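Local atomic coordinates of iron binding protein FbpA (Mannheimia haemolytica, PDB entry 1Q35), a protein that binds ferric iron in the periplasm and, as a solute-binding protein, probably hands it on for uptake into the cell. Residues A[63-75]-A[235-247]. Residues are numbered along the deposited sequence; the frame is centred on the assembly and turned at random. Where two conformers were deposited one is given.
Sequences VMEIVNADLAQKI and VIAKHSPNKANAV
Q73 is gripped along both its backbone and its side chain by the 235-247 segment. Its N donates to I236 O (3.1 Å), while a water bridges Q73 O to I236 N. With K238 N donating to L71 O (2.9 Å), the backbones of A72 and A237 form a single beta bridge.

The Q73 side chain starts between its own N and carbonyl carbon (chi1 61°) and then runs extended, which lays the amide alongside the A237-S240 turn. Q73 NE2 gives a nearly straight bond to A237 O (2.9 Å), close to the amide plane; the same oxygen takes S240 N of the type I turn from its opposite face. NE2 also donates to a water that in turn donates to S240 O, and Q73 OE1 accepts K243 NZ (3.1 Å) from above its plane. Both ends of the amide are thus satisfied, which fixes its flip.

At one end, K238, fully extended, brings NZ to the syn side of D70 OD2 (2.9 Å) in a salt bridge, though well out of the carboxylate plane. D70, with positive phi, is the C-prime residue of the Schellman motif ending helix 60-68. Apolar contacts flank the polar strip: V235 CG2 meets I66 CG2, and the I75 side chain crosses that of I236 at about a right angle, CD1 to CD1 (3.7 Å), its CG2 brushing V247.

S240 OG bonds D53, and V235 pairs with L55 of strand 54-57. The bonds of the 70-73 loop tie the exit of helix 60-68 to the end of strand 228-236 and the turn before helix 243-254, within the alpha/beta architecture of a periplasmic binding protein fold.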
loop_
_atom_site.group_PDB
_atom_site.type_symbol
_atom_site.label_atom_id
_atom_site.label_comp_id
_atom_site.label_asym_id
_atom_site.label_seq_id
_atom_site.Cartn_x
_atom_site.Cartn_y
_atom_site.Cartn_z
ATOM N N VAL A 63 0.953 -4.096 -9.571
ATOM C CA VAL A 63 1.239 -5.504 -9.823
ATOM C C VAL A 63 0.505 -5.985 -11.065
ATOM O O VAL A 63 1.104 -6.616 -11.941
ATOM C CB VAL A 63 0.828 -6.386 -8.625
ATOM C CG1 VAL A 63 0.805 -7.855 -9.006
ATOM C CG2 VAL A 63 1.771 -6.165 -7.453
ATOM N N MET A 64 -0.785 -5.689 -11.155
ATOM C CA MET A 64 -1.583 -6.165 -12.280
ATOM C C MET A 64 -1.247 -5.419 -13.568
ATOM O O MET A 64 -1.314 -6.005 -14.639
ATOM C CB MET A 64 -3.081 -6.096 -11.969
ATOM C CG MET A 64 -3.518 -7.015 -10.845
ATOM S SD MET A 64 -2.903 -8.712 -10.986
ATOM C CE MET A 64 -3.564 -9.189 -12.568
ATOM N N GLU A 65 -0.835 -4.156 -13.485
ATOM C CA GLU A 65 -0.333 -3.444 -14.661
ATOM C C GLU A 65 0.842 -4.215 -15.266
ATOM O O GLU A 65 0.907 -4.425 -16.481
ATOM C CB GLU A 65 0.113 -2.023 -14.302
ATOM C CG GLU A 65 0.622 -1.221 -15.495
ATOM C CD GLU A 65 1.286 0.089 -15.111
ATOM O OE1 GLU A 65 1.809 0.772 -16.023
ATOM O OE2 GLU A 65 1.292 0.443 -13.910
ATOM N N ILE A 66 1.763 -4.640 -14.408
ATOM C CA ILE A 66 2.964 -5.357 -14.832
ATOM C C ILE A 66 2.605 -6.727 -15.402
ATOM O O ILE A 66 3.066 -7.106 -16.485
ATOM C CB ILE A 66 3.951 -5.486 -13.640
ATOM C CG1 ILE A 66 4.493 -4.106 -13.246
ATOM C CG2 ILE A 66 5.097 -6.435 -13.976
ATOM C CD1 ILE A 66 5.041 -4.030 -11.837
ATOM N N VAL A 67 1.767 -7.457 -14.683
ATOM C CA VAL A 67 1.391 -8.810 -15.065
ATOM C C VAL A 67 0.556 -8.807 -16.353
ATOM O O VAL A 67 0.804 -9.620 -17.251
ATOM C CB VAL A 67 0.659 -9.507 -13.899
ATOM C CG1 VAL A 67 0.043 -10.833 -14.329
ATOM C CG2 VAL A 67 1.632 -9.726 -12.737
ATOM N N ASN A 68 -0.393 -7.877 -16.459
ATOM C CA ASN A 68 -1.239 -7.742 -17.651
ATOM C C ASN A 68 -0.453 -7.354 -18.896
ATOM O O ASN A 68 -0.859 -7.689 -20.013
ATOM C CB ASN A 68 -2.336 -6.689 -17.449
ATOM C CG ASN A 68 -3.419 -7.127 -16.474
ATOM O OD1 ASN A 68 -3.549 -8.302 -16.144
ATOM N ND2 ASN A 68 -4.203 -6.156 -16.001
ATOM N N ALA A 69 0.657 -6.646 -18.705
ATOM C CA ALA A 69 1.533 -6.236 -19.804
ATOM C C ALA A 69 2.518 -7.340 -20.212
ATOM O O ALA A 69 3.409 -7.101 -21.032
ATOM C CB ALA A 69 2.289 -4.971 -19.422
ATOM N N ASP A 70 2.353 -8.540 -19.652
ATOM C CA ASP A 70 3.210 -9.689 -19.957
ATOM C C ASP A 70 4.675 -9.426 -19.605
ATOM O O ASP A 70 5.581 -9.874 -20.309
ATOM C CB ASP A 70 3.071 -10.095 -21.434
ATOM C CG ASP A 70 3.796 -11.383 -21.757
ATOM O OD1 ASP A 70 3.727 -12.331 -20.943
ATOM O OD2 ASP A 70 4.472 -11.532 -22.801
ATOM N N LEU A 71 4.904 -8.715 -18.506
ATOM C CA LEU A 71 6.256 -8.367 -18.079
ATOM C C LEU A 71 6.741 -9.222 -16.913
ATOM O O LEU A 71 7.848 -9.021 -16.430
ATOM C CB LEU A 71 6.324 -6.886 -17.708
ATOM C CG LEU A 71 5.944 -5.925 -18.834
ATOM C CD1 LEU A 71 5.876 -4.506 -18.311
ATOM C CD2 LEU A 71 6.931 -6.024 -19.988
ATOM N N ALA A 72 5.915 -10.173 -16.474
ATOM C CA ALA A 72 6.260 -11.093 -15.394
ATOM C C ALA A 72 6.443 -12.502 -15.939
ATOM O O ALA A 72 6.206 -12.756 -17.122
ATOM C CB ALA A 72 5.161 -11.092 -14.351
ATOM N N GLN A 73 6.852 -13.415 -15.066
ATOM C CA GLN A 73 6.858 -14.842 -15.383
ATOM C C GLN A 73 6.341 -15.675 -14.219
ATOM O O GLN A 73 6.353 -15.237 -13.063
ATOM C CB GLN A 73 8.253 -15.316 -15.804
ATOM C CG GLN A 73 9.346 -15.158 -14.761
ATOM C CD GLN A 73 10.643 -15.802 -15.222
ATOM O OE1 GLN A 73 10.688 -17.014 -15.451
ATOM N NE2 GLN A 73 11.682 -15.002 -15.392
ATOM N N LYS A 74 5.897 -16.886 -14.537
ATOM C CA LYS A 74 5.323 -17.794 -13.561
ATOM C C LYS A 74 6.400 -18.446 -12.708
ATOM O O LYS A 74 7.393 -18.962 -13.230
ATOM C CB LYS A 74 4.504 -18.878 -14.265
ATOM C CG LYS A 74 3.311 -18.332 -15.026
ATOM C CD LYS A 74 2.628 -19.403 -15.861
ATOM C CE LYS A 74 1.905 -20.421 -15.003
ATOM N NZ LYS A 74 0.758 -21.035 -15.734
ATOM N N ILE A 75 6.191 -18.427 -11.396
ATOM C CA ILE A 75 7.113 -19.005 -10.432
ATOM C C ILE A 75 6.377 -20.058 -9.620
ATOM O O ILE A 75 5.414 -19.756 -8.911
ATOM C CB ILE A 75 7.668 -17.918 -9.488
ATOM C CG1 ILE A 75 8.325 -16.780 -10.280
ATOM C CG2 ILE A 75 8.637 -18.531 -8.482
ATOM C CD1 ILE A 75 9.554 -17.186 -11.083
ATOM N N VAL A 235 7.054 -9.269 -8.147
ATOM C CA VAL A 235 7.003 -10.014 -9.394
ATOM C C VAL A 235 8.441 -10.293 -9.835
ATOM O O VAL A 235 9.348 -9.491 -9.583
ATOM C CB VAL A 235 6.233 -9.271 -10.507
ATOM C CG1 VAL A 235 4.855 -8.858 -10.026
ATOM C CG2 VAL A 235 7.008 -8.073 -11.011
ATOM N N ILE A 236 8.655 -11.435 -10.481
ATOM C CA ILE A 236 9.917 -11.716 -11.157
ATOM C C ILE A 236 9.722 -11.372 -12.632
ATOM O O ILE A 236 8.778 -11.832 -13.270
ATOM C CB ILE A 236 10.375 -13.175 -10.919
ATOM C CG1 ILE A 236 10.786 -13.328 -9.448
ATOM C CG2 ILE A 236 11.532 -13.538 -11.855
ATOM C CD1 ILE A 236 11.333 -14.682 -9.057
ATOM N N ALA A 237 10.592 -10.511 -13.148
ATOM C CA ALA A 237 10.489 -10.022 -14.512
ATOM C C ALA A 237 10.622 -11.152 -15.530
ATOM O O ALA A 237 11.359 -12.126 -15.314
ATOM C CB ALA A 237 11.541 -8.960 -14.766
ATOM N N LYS A 238 9.928 -10.997 -16.653
ATOM C CA LYS A 238 9.863 -12.027 -17.689
ATOM C C LYS A 238 11.249 -12.482 -18.144
ATOM O O LYS A 238 11.471 -13.671 -18.375
ATOM C CB LYS A 238 9.076 -11.514 -18.902
ATOM C CG LYS A 238 8.962 -12.525 -20.048
ATOM C CD LYS A 238 8.039 -12.033 -21.143
ATOM C CE LYS A 238 7.893 -13.058 -22.254
ATOM N NZ LYS A 238 7.154 -12.492 -23.419
ATOM N N HIS A 239 12.175 -11.539 -18.263
ATOM C CA HIS A 239 13.498 -11.811 -18.823
ATOM C C HIS A 239 14.609 -11.767 -17.770
ATOM O O HIS A 239 15.782 -11.576 -18.097
ATOM C CB HIS A 239 13.756 -10.832 -19.965
ATOM C CG HIS A 239 12.792 -10.985 -21.099
ATOM N ND1 HIS A 239 12.869 -12.022 -21.999
ATOM C CD2 HIS A 239 11.711 -10.253 -21.456
ATOM C CE1 HIS A 239 11.884 -11.915 -22.874
ATOM N NE2 HIS A 239 11.169 -10.849 -22.568
ATOM N N SER A 240 14.223 -11.971 -16.512
ATOM C CA SER A 240 15.137 -12.024 -15.370
ATOM C C SER A 240 16.463 -12.724 -15.725
ATOM O O SER A 240 16.461 -13.924 -16.034
ATOM C CB SER A 240 14.451 -12.766 -14.222
ATOM O OG SER A 240 15.337 -13.042 -13.154
ATOM N N PRO A 241 17.579 -11.991 -15.722
ATOM C CA PRO A 241 18.894 -12.607 -15.978
ATOM C C PRO A 241 19.513 -13.400 -14.815
ATOM O O PRO A 241 20.505 -14.096 -15.038
ATOM C CB PRO A 241 19.773 -11.406 -16.328
ATOM C CG PRO A 241 19.160 -10.271 -15.599
ATOM C CD PRO A 241 17.684 -10.526 -15.587
ATOM N N ASN A 242 18.963 -13.293 -13.607
ATOM C CA ASN A 242 19.429 -14.062 -12.453
ATOM C C ASN A 242 18.236 -14.678 -11.746
ATOM O O ASN A 242 17.978 -14.405 -10.572
ATOM C CB ASN A 242 20.215 -13.176 -11.478
ATOM C CG ASN A 242 21.311 -12.386 -12.153
ATOM O OD1 ASN A 242 22.386 -12.923 -12.451
ATOM N ND2 ASN A 242 21.056 -11.109 -12.403
ATOM N N LYS A 243 17.504 -15.517 -12.465
ATOM C CA LYS A 243 16.193 -15.958 -12.016
ATOM C C LYS A 243 16.257 -16.852 -10.783
ATOM O O LYS A 243 15.431 -16.717 -9.893
ATOM C CB LYS A 243 15.446 -16.657 -13.153
ATOM C CG LYS A 243 14.040 -17.112 -12.788
ATOM C CD LYS A 243 14.004 -18.554 -12.321
ATOM C CE LYS A 243 12.587 -19.064 -12.198
ATOM N NZ LYS A 243 11.927 -19.136 -13.526
ATOM N N ALA A 244 17.220 -17.765 -10.724
ATOM C CA ALA A 244 17.378 -18.617 -9.551
ATOM C C ALA A 244 17.604 -17.771 -8.303
ATOM O O ALA A 244 17.047 -18.065 -7.249
ATOM C CB ALA A 244 18.533 -19.586 -9.739
ATOM N N ASN A 245 18.429 -16.738 -8.432
ATOM C CA ASN A 245 18.680 -15.806 -7.327
ATOM C C ASN A 245 17.445 -14.965 -6.997
ATOM O O ASN A 245 17.189 -14.662 -5.829
ATOM C CB ASN A 245 19.876 -14.901 -7.642
ATOM C CG ASN A 245 21.206 -15.645 -7.591
ATOM O OD1 ASN A 245 21.290 -16.756 -7.072
ATOM N ND2 ASN A 245 22.252 -15.019 -8.118
ATOM N N ALA A 246 16.677 -14.604 -8.020
ATOM C CA ALA A 246 15.432 -13.860 -7.826
ATOM C C ALA A 246 14.430 -14.702 -7.048
ATOM O O ALA A 246 13.753 -14.193 -6.154
ATOM C CB ALA A 246 14.850 -13.432 -9.159
ATOM N N VAL A 247 14.343 -15.989 -7.368
ATOM C CA VAL A 247 13.445 -16.886 -6.657
ATOM C C VAL A 247 13.892 -17.013 -5.203
ATOM O O VAL A 247 13.060 -16.976 -4.298
ATOM C CB VAL A 247 13.360 -18.272 -7.333
ATOM C CG1 VAL A 247 12.637 -19.276 -6.448
ATOM C CG2 VAL A 247 12.650 -18.151 -8.669
HETATM O O HOH W 1 4.592 -14.566 -22.545
HETATM O O HOH W 2 6.522 -13.311 -10.938
HETATM O O HOH W 3 14.396 -15.679 -16.439
#